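Local coordinates for protein CmeC (Campylobacter jejuni, PDB 4MT4) that forms a trimeric outer membrane channel of the outer membrane factor family and probably serves as the exit duct for compounds expelled by an efflux system, at residues R395-E398 against I399-R403; E454-S457 against K458-E462. All blocks are in the same frame, centred on the assembly; numbering follows the deposited sequence.

Contact 1. Residues R395-E398 against I399-R403; sequences RIYE and IAKER
R395 and I399, one helical turn apart, illustrate how an arginine can reach forward along the helix over the aliphatic residue at i+4. From CB the R395 chain sets out with CG anti to its own backbone nitrogen (chi1 -179°) and then bends at chi2 (58°), a kink that turns the far half of the side chain along the helix. NE comes 4.1 Å from I399 CD1, CZ approaches I399 CG1 at 3.6 Å, and NH1 is nearer still, 3.5 Å from that same CG1. The methylene thus lies over one face of the guanidinium, displaced toward its rim, and the two side chains cross nearly perpendicularly. E398 CB meets the edge of the group in its plane, while the E398 carboxylate offers a long salt bridge, 3.6 Å from R395 NH1 to E398 OE1. Another turn on, E402 folds back so that E402 CG rests 3.2 Å from E398 O. On a different side Y397 and K401 run alongside each other in the same direction, with Y397 OH 3.9 Å from K401 CD. Beneath them the regular helical ladder continues. This far end of a helical hairpin packs between two neighbours: Y397, A400 and K401 touch helix 411-445, where the Y397 ring also meets W421, whereas I396 and I399 pack on A205 and Y202 of a second subunit, and R395 NE forms a salt bridge with E201 of that subunit. In outer membrane factors such hairpins from the three subunits build the periplasmic helical barrel, so this salt bridge lies in a subunit seam.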
# COMPACT_ATOMS: atom_id res chain seq x y z
N ARG B 395 -15.60 45.34 8.05
CA ARG B 395 -16.30 46.61 8.18
C ARG B 395 -17.41 46.49 9.22
O ARG B 395 -17.66 47.42 9.99
CB ARG B 395 -16.88 47.06 6.84
CG ARG B 395 -17.61 48.40 6.89
CD ARG B 395 -16.70 49.50 7.39
NE ARG B 395 -17.39 50.79 7.48
CZ ARG B 395 -17.31 51.61 8.53
NH1 ARG B 395 -16.58 51.28 9.58
NH2 ARG B 395 -17.97 52.76 8.52
N ILE B 396 -18.08 45.35 9.23
CA ILE B 396 -19.10 45.05 10.23
C ILE B 396 -18.50 45.10 11.64
O ILE B 396 -19.09 45.66 12.56
CB ILE B 396 -19.75 43.67 9.99
CG1 ILE B 396 -20.58 43.69 8.71
CG2 ILE B 396 -20.61 43.27 11.18
CD1 ILE B 396 -21.13 42.33 8.32
N TYR B 397 -17.32 44.51 11.78
CA TYR B 397 -16.61 44.51 13.06
C TYR B 397 -16.21 45.92 13.48
O TYR B 397 -16.32 46.28 14.65
CB TYR B 397 -15.37 43.62 12.99
CG TYR B 397 -14.40 43.87 14.13
CD1 TYR B 397 -14.68 43.42 15.41
CD2 TYR B 397 -13.22 44.58 13.93
CE1 TYR B 397 -13.81 43.65 16.46
CE2 TYR B 397 -12.35 44.82 14.97
CZ TYR B 397 -12.64 44.35 16.23
OH TYR B 397 -11.77 44.59 17.27
N GLU B 398 -15.72 46.70 12.53
CA GLU B 398 -15.27 48.06 12.81
C GLU B 398 -16.41 48.92 13.34
O GLU B 398 -16.21 49.73 14.25
CB GLU B 398 -14.67 48.70 11.56
CG GLU B 398 -13.33 48.11 11.15
CD GLU B 398 -12.79 48.72 9.87
OE1 GLU B 398 -13.60 49.29 9.10
OE2 GLU B 398 -11.57 48.63 9.63
N ILE B 399 -17.60 48.75 12.78
CA ILE B 399 -18.77 49.47 13.25
C ILE B 399 -19.23 48.93 14.60
O ILE B 399 -19.62 49.68 15.48
CB ILE B 399 -19.93 49.38 12.24
CG1 ILE B 399 -19.50 49.92 10.87
CG2 ILE B 399 -21.15 50.15 12.74
CD1 ILE B 399 -20.57 49.79 9.80
N ALA B 400 -19.17 47.61 14.75
CA ALA B 400 -19.61 46.95 15.98
C ALA B 400 -18.73 47.32 17.17
O ALA B 400 -19.20 47.34 18.31
CB ALA B 400 -19.63 45.44 15.79
N LYS B 401 -17.47 47.62 16.90
CA LYS B 401 -16.55 48.03 17.96
C LYS B 401 -16.86 49.45 18.43
O LYS B 401 -16.82 49.73 19.62
CB LYS B 401 -15.10 47.93 17.49
CG LYS B 401 -14.09 48.47 18.51
CD LYS B 401 -12.66 48.30 18.04
CE LYS B 401 -11.70 49.07 18.93
NZ LYS B 401 -11.89 48.74 20.37
N GLU B 402 -17.16 50.32 17.48
CA GLU B 402 -17.52 51.70 17.78
C GLU B 402 -18.77 51.76 18.66
O GLU B 402 -18.85 52.56 19.59
CB GLU B 402 -17.76 52.49 16.49
CG GLU B 402 -16.52 52.65 15.62
CD GLU B 402 -16.84 53.23 14.25
OE1 GLU B 402 -18.03 53.27 13.88
OE2 GLU B 402 -15.89 53.64 13.54
N ARG B 403 -19.74 50.91 18.35
CA ARG B 403 -21.01 50.88 19.06
C ARG B 403 -20.86 50.27 20.46
O ARG B 403 -21.50 50.72 21.41
CB ARG B 403 -22.05 50.10 18.26
CG ARG B 403 -22.40 50.74 16.92
CD ARG B 403 -23.52 49.98 16.22
NE ARG B 403 -23.96 50.67 15.01
CZ ARG B 403 -24.95 50.26 14.23
NH1 ARG B 403 -25.61 49.15 14.53
NH2 ARG B 403 -25.27 50.95 13.15

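Contact 2. Residues E454-S457 against K458-E462; sequences EDTS and KNIKE
E454 and D455 both reach forward onto the first turn of helix 456-463, a worked example of N-capping in which D455 holds the N-cap position. The better packed side begins with N459, whose ND2 donates to E454 OE1 at 2.9 Å. This bond is bent, 131° at the hydrogen, with its acceptor tilted out of the amide plane, and takes the anti lone pair of E454 OE1, which also has a long, weak ion pair with K35; the carboxylate and amide planes stand 65° apart. Below it, N459 N donates to D455 O at 2.9 Å, so backbone and side chain of the asparagine both hold the residues that lead into the helix. T456 and I460 continue this side, lying alongside each other with CG2 of the threonine 3.8 Å from CD1 of the isoleucine. The buried I460 also packs on E145, Y148 and E149 of helix 129-195, and T456 touches Y146 there.

Toward solvent the contact slackens. S457, K458 and K461 are exposed, although S457 OG is hydrogen-bonded to E145. The cap belongs to this looser side. The D455 carboxylate swings opposite its own N (chi1 -165°), which brings it over the first turn, where OD1 accepts a weak but nearly straight bond from K458 N at 3.4 Å. The other oxygen, D455 OD2, rests against the lysine's aliphatic base, 3.4 Å from K458 CB.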
# COMPACT_ATOMS: atom_id res chain seq x y z
N GLU B 454 11.90 14.20 -26.31
CA GLU B 454 13.25 14.69 -26.05
C GLU B 454 14.20 13.58 -25.61
O GLU B 454 13.79 12.45 -25.35
CB GLU B 454 13.22 15.78 -24.99
CG GLU B 454 12.44 17.02 -25.38
CD GLU B 454 12.44 18.08 -24.29
OE1 GLU B 454 13.09 17.86 -23.25
OE2 GLU B 454 11.79 19.13 -24.48
N ASP B 455 15.49 13.91 -25.54
CA ASP B 455 16.50 12.97 -25.04
C ASP B 455 16.35 12.83 -23.53
O ASP B 455 16.85 13.66 -22.77
CB ASP B 455 17.91 13.45 -25.40
CG ASP B 455 18.95 12.36 -25.23
OD1 ASP B 455 18.67 11.34 -24.56
OD2 ASP B 455 20.07 12.53 -25.76
N THR B 456 15.66 11.78 -23.10
CA THR B 456 15.35 11.58 -21.69
C THR B 456 16.60 11.39 -20.85
O THR B 456 16.73 11.97 -19.77
CB THR B 456 14.43 10.36 -21.50
OG1 THR B 456 13.32 10.44 -22.40
CG2 THR B 456 13.91 10.31 -20.07
N SER B 457 17.53 10.58 -21.35
CA SER B 457 18.77 10.29 -20.63
C SER B 457 19.61 11.56 -20.43
O SER B 457 20.13 11.80 -19.34
CB SER B 457 19.59 9.24 -21.37
OG SER B 457 18.86 8.03 -21.51
N LYS B 458 19.72 12.35 -21.48
CA LYS B 458 20.44 13.61 -21.43
C LYS B 458 19.76 14.60 -20.48
O LYS B 458 20.42 15.32 -19.74
CB LYS B 458 20.57 14.21 -22.83
CG LYS B 458 20.95 15.68 -22.86
CD LYS B 458 20.96 16.21 -24.28
CE LYS B 458 21.01 17.73 -24.29
NZ LYS B 458 19.80 18.32 -23.66
N ASN B 459 18.43 14.62 -20.52
CA ASN B 459 17.65 15.48 -19.63
C ASN B 459 17.78 15.06 -18.17
O ASN B 459 17.94 15.91 -17.29
CB ASN B 459 16.18 15.48 -20.04
CG ASN B 459 15.92 16.31 -21.28
OD1 ASN B 459 16.65 17.25 -21.58
ND2 ASN B 459 14.87 15.96 -22.02
N ILE B 460 17.71 13.76 -17.92
CA ILE B 460 17.80 13.23 -16.56
C ILE B 460 19.16 13.56 -15.93
O ILE B 460 19.23 14.00 -14.79
CB ILE B 460 17.58 11.70 -16.53
CG1 ILE B 460 16.09 11.38 -16.71
CG2 ILE B 460 18.08 11.11 -15.22
CD1 ILE B 460 15.79 9.91 -16.75
N LYS B 461 20.22 13.36 -16.70
CA LYS B 461 21.57 13.66 -16.22
C LYS B 461 21.74 15.15 -15.95
O LYS B 461 22.39 15.54 -14.97
CB LYS B 461 22.61 13.18 -17.24
CG LYS B 461 24.05 13.47 -16.83
CD LYS B 461 25.05 12.74 -17.71
CE LYS B 461 26.47 12.95 -17.21
NZ LYS B 461 27.46 12.11 -17.95
N GLU B 462 21.15 15.98 -16.80
CA GLU B 462 21.25 17.43 -16.65
C GLU B 462 20.49 17.94 -15.43
O GLU B 462 20.95 18.85 -14.75
CB GLU B 462 20.74 18.13 -17.92
CG GLU B 462 20.53 19.63 -17.78
CD GLU B 462 21.79 20.37 -17.37
OE1 GLU B 462 22.88 20.01 -17.86
OE2 GLU B 462 21.68 21.31 -16.55

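Read from the N terminus, the two contacts come late in the chain and in series: contact 1 is complete before contact 2 opens, and they neither nest nor cross. Each spans one continuous stretch, so neither closes a long loop. Contact 1 lies near the C-terminal end of helix 339-405, where that helix faces both helix 411-445 and another subunit. The chain then turns back through helix 411-445 and reaches contact 2, which starts the short helix 456-463 on the flank of helix 129-195. Their centres are 61 Å apart, placing one far out along the helical part of the channel and the other much closer to the chain's centre.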